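Local coordinates for prophage pi2 protein 01, integrase (Lactococcus lactis, PDB 3LYS), which probably binds DNA as a phage-family integrase (tyrosine recombinase) in prophage integration and recombination, here represented by its helical N-terminal core-binding domain, at residues 46-51 against 81-86; 58-63 against 73-78. The protein carries 1 engineered substitution. All coordinates share one frame; numbering follows the deposited sequence.

Interaction 1. Residues 46-51 against 81-86. Engineered in segment 81-86: C85 (natural residue Pro).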
# COMPACT_ATOMS: atom_id res chain seq x y z
N VAL A 46 -3.19 -3.91 11.00
CA VAL A 46 -1.85 -3.34 10.94
C VAL A 46 -1.86 -1.81 11.02
O VAL A 46 -2.48 -1.14 10.19
CB VAL A 46 -1.15 -3.78 9.64
CG1 VAL A 46 0.33 -3.53 9.74
CG2 VAL A 46 -1.45 -5.24 9.35
N LEU A 47 -1.20 -1.27 12.04
CA LEU A 47 -1.12 0.19 12.20
C LEU A 47 0.04 0.75 11.41
O LEU A 47 1.16 0.24 11.46
CB LEU A 47 -0.95 0.58 13.66
CG LEU A 47 -2.22 1.01 14.36
CD1 LEU A 47 -3.20 -0.14 14.38
CD2 LEU A 47 -1.88 1.46 15.77
N ILE A 48 -0.24 1.82 10.69
CA ILE A 48 0.75 2.48 9.87
C ILE A 48 2.07 2.73 10.64
O ILE A 48 3.17 2.64 10.07
CB ILE A 48 0.16 3.79 9.34
CG1 ILE A 48 1.09 4.41 8.31
CG2 ILE A 48 -0.12 4.72 10.49
CD1 ILE A 48 1.06 3.72 6.98
N SER A 49 1.96 3.02 11.93
CA SER A 49 3.13 3.30 12.77
C SER A 49 3.87 2.06 13.24
O SER A 49 4.90 2.16 13.90
CB SER A 49 2.71 4.11 13.99
OG SER A 49 1.85 3.35 14.80
N GLU A 50 3.35 0.88 12.90
CA GLU A 50 3.99 -0.37 13.31
C GLU A 50 4.69 -1.02 12.11
O GLU A 50 5.60 -1.82 12.28
CB GLU A 50 2.96 -1.36 13.84
CG GLU A 50 2.22 -0.96 15.11
CD GLU A 50 0.96 -1.83 15.32
OE1 GLU A 50 1.05 -3.07 15.18
OE2 GLU A 50 -0.12 -1.27 15.63
N ILE A 51 4.26 -0.65 10.92
CA ILE A 51 4.84 -1.19 9.70
C ILE A 51 6.33 -0.86 9.63
O ILE A 51 6.74 0.27 9.90
CB ILE A 51 4.15 -0.60 8.47
CG1 ILE A 51 2.64 -0.73 8.64
CG2 ILE A 51 4.60 -1.33 7.23
CD1 ILE A 51 1.87 0.02 7.60
N ALA A 81 2.64 5.06 -3.09
CA ALA A 81 2.15 6.41 -3.34
C ALA A 81 1.40 6.98 -2.15
O ALA A 81 1.56 8.15 -1.80
CB ALA A 81 1.26 6.41 -4.57
N SER A 82 0.57 6.17 -1.52
CA SER A 82 -0.19 6.65 -0.38
C SER A 82 0.70 6.98 0.80
O SER A 82 0.37 7.83 1.62
CB SER A 82 -1.22 5.62 0.05
OG SER A 82 -0.59 4.38 0.30
N ILE A 83 1.83 6.29 0.91
CA ILE A 83 2.72 6.56 2.02
C ILE A 83 3.47 7.89 1.81
O ILE A 83 3.77 8.61 2.77
CB ILE A 83 3.68 5.39 2.24
CG1 ILE A 83 3.03 4.39 3.18
CG2 ILE A 83 4.96 5.86 2.86
CD1 ILE A 83 1.80 3.76 2.63
N GLN A 84 3.73 8.21 0.54
CA GLN A 84 4.42 9.44 0.19
C GLN A 84 3.82 10.68 0.84
O GLN A 84 4.49 11.38 1.58
CB GLN A 84 4.41 9.64 -1.33
CG GLN A 84 5.05 8.52 -2.09
CD GLN A 84 6.46 8.23 -1.62
OE1 GLN A 84 6.66 7.63 -0.56
NE2 GLN A 84 7.45 8.67 -2.41
N CYS A 85 2.55 10.94 0.55
CA CYS A 85 1.89 12.11 1.13
C CYS A 85 2.02 12.02 2.64
O CYS A 85 2.18 13.02 3.32
CB CYS A 85 0.41 12.17 0.71
SG CYS A 85 -0.30 13.89 0.61
N LEU A 86 2.01 10.80 3.17
CA LEU A 86 2.12 10.65 4.61
C LEU A 86 3.48 11.15 5.08
O LEU A 86 3.61 11.72 6.16
CB LEU A 86 1.92 9.19 4.99
CG LEU A 86 1.22 8.93 6.33
CD1 LEU A 86 -0.05 9.75 6.47
CD2 LEU A 86 0.91 7.45 6.37
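I48, in the loop between helices 26-42 and 53-64, is directed toward helix 69-88 and meets it through two side chains, L86 and I83. All three residues are buried, and the surface closed off between the segments is small, 96 Å² in all, about half of it from I48 alone. The main touch is tip to tip: CG1 of I48 lies 3.6 Å from CD2 of L86, and the terminal CD1 of I48 is 3.8 Å from the same methyl. I83, one turn earlier on the helix, comes in less closely, its CG1 standing 4.3 Å from I48 CD1. With CG1 anti to the backbone N (chi1 -172°), the ethyl branch of I48 is set on the helix side. Behind I48 the chain turns sharply, and L47 O accepts from both E50 N and I51 N, at 2.7 and 3.3 Å. I48 also packs on I4 and I8, and L86 on Y11, so helix 8-19 borders the contact. Every atom that meets across the two segments is an aliphatic carbon, so the loop is held against the helix by van der Waals contact and burial of apolar surface, without the directional constraint that a polar pair would add.

Interaction 2. Residues 58-63 against 73-78; sequences RALNKF and KGFHTR
This is a buried helix-to-helix contact between consecutive helices 53-64 and 69-88, which run nearly antiparallel here, with segment axes at 156° and 10.9 Å apart at their closest. Three of the four residues that meet are aromatic or heteroaromatic, and L60 fits among them. Its CD1 comes in at the edge of the F75 ring, near the ring plane, 3.7 Å from F75 CE2, while the other methyl, CD2, turns to the imidazole of H76 and lies 3.9 Å from H76 ND1. The polar partner of that nitrogen is the hydroxyl of Y56, to which it is hydrogen-bonded; the L60 methyl only packs beside the ring. One turn on from L60, F63 extends with CG anti to its N (chi1 -178°), placing its ring beside that of F75. The two planes are 10° from parallel with centroids 5.1 Å apart, but they are slid so far that they barely overlap. F63 CZ instead approaches F75 CB, at 4.3 Å. The F63 ring also stacks on H67, and helix 26-42 adds Y38, edge-to-face with F63 and packed on F75, which touches T35 and L39 as well, so the aromatic pair joins three helices of this all-helical domain.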
# COMPACT_ATOMS: atom_id res chain seq x y z
N ARG A 58 7.74 -8.58 4.03
CA ARG A 58 7.16 -9.87 4.36
C ARG A 58 5.71 -9.95 3.83
O ARG A 58 5.34 -10.95 3.23
CB ARG A 58 7.22 -10.05 5.87
CG ARG A 58 7.08 -11.48 6.36
CD ARG A 58 7.57 -11.60 7.80
NE ARG A 58 8.99 -11.30 7.95
CZ ARG A 58 9.54 -10.34 8.69
NH1 ARG A 58 10.85 -10.24 8.69
NH2 ARG A 58 8.81 -9.49 9.41
N ALA A 59 4.91 -8.91 4.07
CA ALA A 59 3.53 -8.87 3.59
C ALA A 59 3.60 -8.99 2.07
O ALA A 59 2.83 -9.73 1.46
CB ALA A 59 2.86 -7.55 3.98
N LEU A 60 4.54 -8.28 1.47
CA LEU A 60 4.70 -8.31 0.04
C LEU A 60 5.06 -9.70 -0.44
O LEU A 60 4.56 -10.14 -1.47
CB LEU A 60 5.78 -7.31 -0.38
CG LEU A 60 5.31 -6.16 -1.28
CD1 LEU A 60 4.19 -5.40 -0.63
CD2 LEU A 60 6.47 -5.25 -1.55
N ASN A 61 5.93 -10.40 0.29
CA ASN A 61 6.31 -11.76 -0.11
C ASN A 61 5.10 -12.68 -0.07
O ASN A 61 4.77 -13.32 -1.06
CB ASN A 61 7.42 -12.31 0.79
CG ASN A 61 8.78 -11.69 0.51
OD1 ASN A 61 9.33 -11.80 -0.59
ND2 ASN A 61 9.33 -11.02 1.51
N LYS A 62 4.43 -12.73 1.08
CA LYS A 62 3.25 -13.58 1.23
C LYS A 62 2.31 -13.37 0.04
O LYS A 62 1.74 -14.31 -0.49
CB LYS A 62 2.55 -13.25 2.57
CG LYS A 62 1.26 -14.02 2.89
CD LYS A 62 1.46 -15.53 2.91
CE LYS A 62 2.56 -15.95 3.88
NZ LYS A 62 2.88 -17.41 3.78
N PHE A 63 2.18 -12.12 -0.39
CA PHE A 63 1.31 -11.79 -1.50
C PHE A 63 1.81 -12.37 -2.82
O PHE A 63 1.04 -12.88 -3.63
CB PHE A 63 1.20 -10.26 -1.59
CG PHE A 63 0.28 -9.76 -2.67
CD1 PHE A 63 0.70 -9.68 -4.00
CD2 PHE A 63 -1.03 -9.39 -2.36
CE1 PHE A 63 -0.15 -9.22 -5.01
CE2 PHE A 63 -1.88 -8.93 -3.36
CZ PHE A 63 -1.44 -8.85 -4.69
N LYS A 73 3.31 -6.08 -8.18
CA LYS A 73 3.94 -4.77 -8.43
C LYS A 73 2.94 -3.64 -8.28
O LYS A 73 3.23 -2.63 -7.63
CB LYS A 73 4.49 -4.70 -9.84
CG LYS A 73 5.16 -3.37 -10.15
CD LYS A 73 5.62 -3.33 -11.59
CE LYS A 73 6.82 -2.40 -11.76
NZ LYS A 73 8.02 -2.92 -11.01
N GLY A 74 1.80 -3.80 -8.94
CA GLY A 74 0.74 -2.81 -8.89
C GLY A 74 0.32 -2.52 -7.47
O GLY A 74 0.07 -1.37 -7.10
N PHE A 75 0.24 -3.57 -6.65
CA PHE A 75 -0.13 -3.40 -5.25
C PHE A 75 0.88 -2.48 -4.56
O PHE A 75 0.52 -1.43 -4.03
CB PHE A 75 -0.11 -4.75 -4.55
CG PHE A 75 -0.30 -4.66 -3.07
CD1 PHE A 75 -1.47 -4.18 -2.55
CD2 PHE A 75 0.70 -5.06 -2.20
CE1 PHE A 75 -1.65 -4.10 -1.17
CE2 PHE A 75 0.52 -4.99 -0.83
CZ PHE A 75 -0.65 -4.51 -0.31
N HIS A 76 2.14 -2.89 -4.59
CA HIS A 76 3.23 -2.14 -3.99
C HIS A 76 3.20 -0.68 -4.43
O HIS A 76 2.98 0.23 -3.62
CB HIS A 76 4.57 -2.78 -4.35
CG HIS A 76 5.76 -1.94 -3.99
ND1 HIS A 76 6.04 -1.57 -2.70
CD2 HIS A 76 6.74 -1.41 -4.75
CE1 HIS A 76 7.15 -0.85 -2.67
NE2 HIS A 76 7.60 -0.74 -3.91
N THR A 77 3.43 -0.45 -5.71
CA THR A 77 3.43 0.90 -6.22
C THR A 77 2.29 1.77 -5.64
O THR A 77 2.56 2.83 -5.07
CB THR A 77 3.37 0.88 -7.76
OG1 THR A 77 2.93 2.15 -8.25
CG2 THR A 77 2.46 -0.20 -8.24
N ARG A 78 1.05 1.31 -5.75
CA ARG A 78 -0.09 2.07 -5.22
C ARG A 78 0.03 2.34 -3.72
O ARG A 78 -0.23 3.45 -3.26
CB ARG A 78 -1.41 1.36 -5.54
CG ARG A 78 -1.88 1.56 -7.00
CD ARG A 78 -3.31 1.08 -7.25
NE ARG A 78 -3.40 -0.35 -7.55
CZ ARG A 78 -2.87 -0.92 -8.63
NH1 ARG A 78 -3.01 -2.23 -8.82
NH2 ARG A 78 -2.20 -0.20 -9.51

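In the fold
Both interactions draw on helix 69-88, interaction 2 using residues 73-78 and interaction 1 residues 81-86, which begin after a gap of two residues, and their centres lie about 14 Å apart on opposite sides of the chain's centre. Along the sequence interaction 2 is nested inside interaction 1: the chain passes through the loop 46-51, runs down helix 53-64, turns, and returns along helix 69-88. That last helix thus meets helix 53-64 first and then the loop leading into it. Neither set of segments touches the other across space. All four segments belong to the core-binding domain, and the two contacts join the loop 46-51 and helix 53-64 to helix 69-88 within its helical bundle.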